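Long-range contact in sigma-54 interaction domain protein (Enterococcus faecalis, PDB 3GDW), which is of unknown function but, as a longer protein, probably binds ATP and DNA and includes this domain related to the IIA component of mannose-type phosphotransferase systems: residues 20-33 and 96-109. Numbering follows the deposited sequence.
Sequences MLKTAQELLGTSIG and TSTMIVLEAIRMAS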
# COMPACT_ATOMS: atom_id res chain seq x y z
N MSE B 20 5.36 -2.91 6.44
CA MSE B 20 5.68 -1.65 5.76
C MSE B 20 6.47 -0.71 6.64
O MSE B 20 7.42 -0.08 6.14
CB MSE B 20 4.43 -0.89 5.31
CG MSE B 20 3.86 -1.31 4.05
SE MSE B 20 2.39 -0.09 3.62
CE MSE B 20 1.76 -1.16 2.14
N LEU B 21 6.08 -0.60 7.92
CA LEU B 21 6.81 0.28 8.86
C LEU B 21 8.24 -0.22 9.11
O LEU B 21 9.18 0.59 9.16
CB LEU B 21 6.06 0.45 10.20
CG LEU B 21 6.70 1.38 11.25
CD1 LEU B 21 6.84 2.79 10.71
CD2 LEU B 21 5.90 1.39 12.57
N LYS B 22 8.39 -1.53 9.28
CA LYS B 22 9.71 -2.11 9.49
C LYS B 22 10.62 -1.75 8.30
O LYS B 22 11.74 -1.30 8.49
CB LYS B 22 9.61 -3.62 9.68
CG LYS B 22 10.97 -4.33 9.85
CD LYS B 22 10.71 -5.75 10.35
CE LYS B 22 11.98 -6.58 10.53
NZ LYS B 22 11.68 -8.02 10.85
N THR B 23 10.11 -1.92 7.09
CA THR B 23 10.83 -1.51 5.87
C THR B 23 11.31 -0.05 5.90
O THR B 23 12.51 0.23 5.67
CB THR B 23 9.95 -1.75 4.63
OG1 THR B 23 9.81 -3.15 4.43
CG2 THR B 23 10.59 -1.13 3.36
N ALA B 24 10.41 0.88 6.20
CA ALA B 24 10.80 2.29 6.30
C ALA B 24 11.84 2.48 7.39
O ALA B 24 12.84 3.20 7.19
CB ALA B 24 9.57 3.21 6.56
N GLN B 25 11.62 1.84 8.54
CA GLN B 25 12.50 2.02 9.69
C GLN B 25 13.92 1.53 9.42
O GLN B 25 14.89 2.17 9.86
CB GLN B 25 11.93 1.32 10.91
CG GLN B 25 10.73 2.04 11.52
CD GLN B 25 10.16 1.27 12.68
OE1 GLN B 25 10.42 0.08 12.83
NE2 GLN B 25 9.36 1.94 13.49
N GLU B 26 14.03 0.41 8.72
CA GLU B 26 15.31 -0.16 8.34
C GLU B 26 15.96 0.66 7.24
O GLU B 26 17.15 0.88 7.29
CB GLU B 26 15.18 -1.63 7.91
CG GLU B 26 14.85 -2.56 9.07
CD GLU B 26 14.58 -4.01 8.64
OE1 GLU B 26 14.67 -4.32 7.43
OE2 GLU B 26 14.27 -4.84 9.52
N LEU B 27 15.18 1.15 6.26
CA LEU B 27 15.74 2.05 5.26
C LEU B 27 16.27 3.35 5.86
O LEU B 27 17.30 3.83 5.43
CB LEU B 27 14.77 2.36 4.11
CG LEU B 27 14.51 1.16 3.19
CD1 LEU B 27 13.37 1.48 2.22
CD2 LEU B 27 15.79 0.72 2.46
N LEU B 28 15.58 3.90 6.86
CA LEU B 28 15.98 5.18 7.48
C LEU B 28 16.89 5.06 8.69
O LEU B 28 17.42 6.08 9.16
CB LEU B 28 14.75 5.98 7.90
CG LEU B 28 13.81 6.43 6.80
CD1 LEU B 28 12.51 6.98 7.39
CD2 LEU B 28 14.51 7.47 5.90
N GLY B 29 17.06 3.87 9.24
CA GLY B 29 17.79 3.72 10.51
C GLY B 29 17.14 4.42 11.71
O GLY B 29 17.83 4.94 12.57
N THR B 30 15.81 4.42 11.77
CA THR B 30 15.07 5.01 12.88
C THR B 30 14.09 4.00 13.45
O THR B 30 13.69 3.06 12.77
CB THR B 30 14.29 6.28 12.43
OG1 THR B 30 13.68 6.92 13.56
CG2 THR B 30 13.22 5.93 11.43
N SER B 31 13.67 4.19 14.70
CA SER B 31 12.63 3.32 15.24
C SER B 31 11.35 4.08 15.59
O SER B 31 10.47 3.56 16.29
CB SER B 31 13.15 2.47 16.41
OG SER B 31 13.83 3.28 17.34
N ILE B 32 11.21 5.29 15.04
CA ILE B 32 9.99 6.07 15.31
C ILE B 32 8.81 5.59 14.44
O ILE B 32 9.01 4.95 13.41
CB ILE B 32 10.23 7.60 15.16
CG1 ILE B 32 10.42 7.98 13.70
CG2 ILE B 32 11.44 8.07 16.03
CD1 ILE B 32 9.66 9.19 13.33
N GLY B 33 7.59 5.90 14.85
CA GLY B 33 6.40 5.42 14.15
C GLY B 33 5.85 4.20 14.87
O GLY B 33 6.58 3.46 15.52
N THR B 96 -2.46 4.16 1.76
CA THR B 96 -1.05 4.27 2.11
C THR B 96 -0.27 3.07 1.55
O THR B 96 -0.75 1.95 1.60
CB THR B 96 -0.85 4.34 3.63
OG1 THR B 96 -1.55 5.46 4.15
CG2 THR B 96 0.62 4.52 3.95
N SER B 97 0.89 3.34 0.95
CA SER B 97 1.78 2.30 0.46
C SER B 97 3.16 2.52 1.12
O SER B 97 3.36 3.48 1.83
CB SER B 97 1.89 2.39 -1.07
OG SER B 97 2.50 1.22 -1.59
N THR B 98 4.11 1.61 0.86
CA THR B 98 5.45 1.63 1.49
C THR B 98 6.12 3.00 1.38
O THR B 98 6.65 3.51 2.36
CB THR B 98 6.35 0.55 0.84
OG1 THR B 98 5.58 -0.64 0.68
CG2 THR B 98 7.55 0.24 1.73
N MSE B 99 6.07 3.60 0.19
CA MSE B 99 6.74 4.88 -0.07
C MSE B 99 6.21 5.99 0.77
O MSE B 99 6.97 6.86 1.20
CB MSE B 99 6.59 5.28 -1.53
CG MSE B 99 7.43 4.42 -2.43
SE MSE B 99 9.32 4.57 -1.90
CE MSE B 99 9.47 6.48 -1.33
N ILE B 100 4.90 5.96 0.98
CA ILE B 100 4.20 6.96 1.79
C ILE B 100 4.60 6.80 3.26
O ILE B 100 4.89 7.81 3.90
CB ILE B 100 2.65 6.84 1.66
CG1 ILE B 100 2.20 7.04 0.21
CG2 ILE B 100 1.97 7.88 2.52
CD1 ILE B 100 2.82 8.28 -0.44
N VAL B 101 4.64 5.57 3.78
CA VAL B 101 5.16 5.35 5.15
C VAL B 101 6.61 5.90 5.23
O VAL B 101 6.97 6.66 6.15
CB VAL B 101 5.12 3.86 5.59
CG1 VAL B 101 5.64 3.69 7.02
CG2 VAL B 101 3.70 3.28 5.46
N LEU B 102 7.43 5.51 4.25
CA LEU B 102 8.81 5.96 4.22
C LEU B 102 8.93 7.48 4.27
O LEU B 102 9.67 8.01 5.08
CB LEU B 102 9.53 5.40 2.99
CG LEU B 102 11.01 5.76 2.77
CD1 LEU B 102 11.80 5.34 3.98
CD2 LEU B 102 11.52 5.00 1.57
N GLU B 103 8.20 8.15 3.38
CA GLU B 103 8.24 9.61 3.32
C GLU B 103 7.70 10.28 4.60
O GLU B 103 8.26 11.27 5.05
CB GLU B 103 7.55 10.11 2.03
CG GLU B 103 8.34 9.63 0.79
CD GLU B 103 7.73 9.90 -0.57
OE1 GLU B 103 6.56 9.52 -0.85
OE2 GLU B 103 8.47 10.45 -1.41
N ALA B 104 6.65 9.71 5.18
CA ALA B 104 6.07 10.23 6.43
C ALA B 104 7.06 10.14 7.60
O ALA B 104 7.28 11.10 8.31
CB ALA B 104 4.79 9.50 6.77
N ILE B 105 7.64 8.97 7.78
CA ILE B 105 8.59 8.77 8.89
C ILE B 105 9.85 9.62 8.67
O ILE B 105 10.36 10.25 9.60
CB ILE B 105 8.92 7.25 9.05
CG1 ILE B 105 7.65 6.45 9.38
CG2 ILE B 105 9.96 7.02 10.13
CD1 ILE B 105 7.09 6.64 10.78
N ARG B 106 10.34 9.68 7.42
CA ARG B 106 11.57 10.44 7.15
C ARG B 106 11.36 11.90 7.56
O ARG B 106 12.15 12.49 8.34
CB ARG B 106 11.96 10.35 5.67
CG ARG B 106 13.36 10.92 5.37
CD ARG B 106 13.70 10.93 3.87
NE ARG B 106 12.53 11.04 3.00
CZ ARG B 106 11.90 12.18 2.69
NH1 ARG B 106 12.32 13.34 3.20
NH2 ARG B 106 10.86 12.15 1.88
N MSE B 107 10.27 12.48 7.05
CA MSE B 107 9.99 13.88 7.34
C MSE B 107 9.67 14.12 8.81
O MSE B 107 10.19 15.09 9.40
CB MSE B 107 8.86 14.39 6.45
CG MSE B 107 9.24 14.38 5.00
SE MSE B 107 7.87 15.14 3.85
CE MSE B 107 6.49 13.81 3.94
N ALA B 108 8.86 13.25 9.41
CA ALA B 108 8.58 13.35 10.85
C ALA B 108 9.86 13.36 11.71
O ALA B 108 10.03 14.22 12.61
CB ALA B 108 7.64 12.24 11.28
N SER B 109 10.78 12.44 11.39
CA SER B 109 12.01 12.26 12.17
C SER B 109 12.96 13.46 12.10
O SER B 109 13.85 13.60 12.92
CB SER B 109 12.75 11.00 11.72
OG SER B 109 13.43 11.27 10.52
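The Arg106 side chain bends at chi3, which carries its guanidinium away from Leu28. Glu103 O lies over one face of the guanidinium, offset toward its rim; the aliphatic stem packs against Leu28, with Leu28 CD2 3.7 Å from Arg106 CG. The Gln25 amide, by contrast, acts within its own segment: NE2 donates almost in the amide plane to Ile32 O (3.0 Å), reaching it from above the carbonyl plane and tying helix 16-28 to the loop before strand 34-38. In this alpha/beta fold of the EIIA-man type, helices 16-28 and 98-109 both rest on strand 6-12 and cross each other at 49°, their axes 8.7 Å apart. The small side chain of Ala24 allows close approach, its CB packing 3.7 Å from Leu102 CA. Leu102 CD1 bears on Leu28 CG, while CD2 meets Leu27 CD1. Further along, Ile105 is enclosed from several sides: CG2 touches Thr30 CG2 and Ile32 CG1, and CD1 lies 3.6 Å from Gly33 CA. With CG1 of Ile105 anti to the carbonyl carbon (chi1 -61°), the same CD1 also reaches Leu21 CD1. The start of helix 98-109 lies at the interface of the two subunits, where Thr98 OG1 hydrogen-bonds Asp71 of the second subunit. Here selenomethionine Met20 runs out extended beyond CG (chi2 -175°), which sets its SE against the first turn, 3.7 Å from Thr98 N.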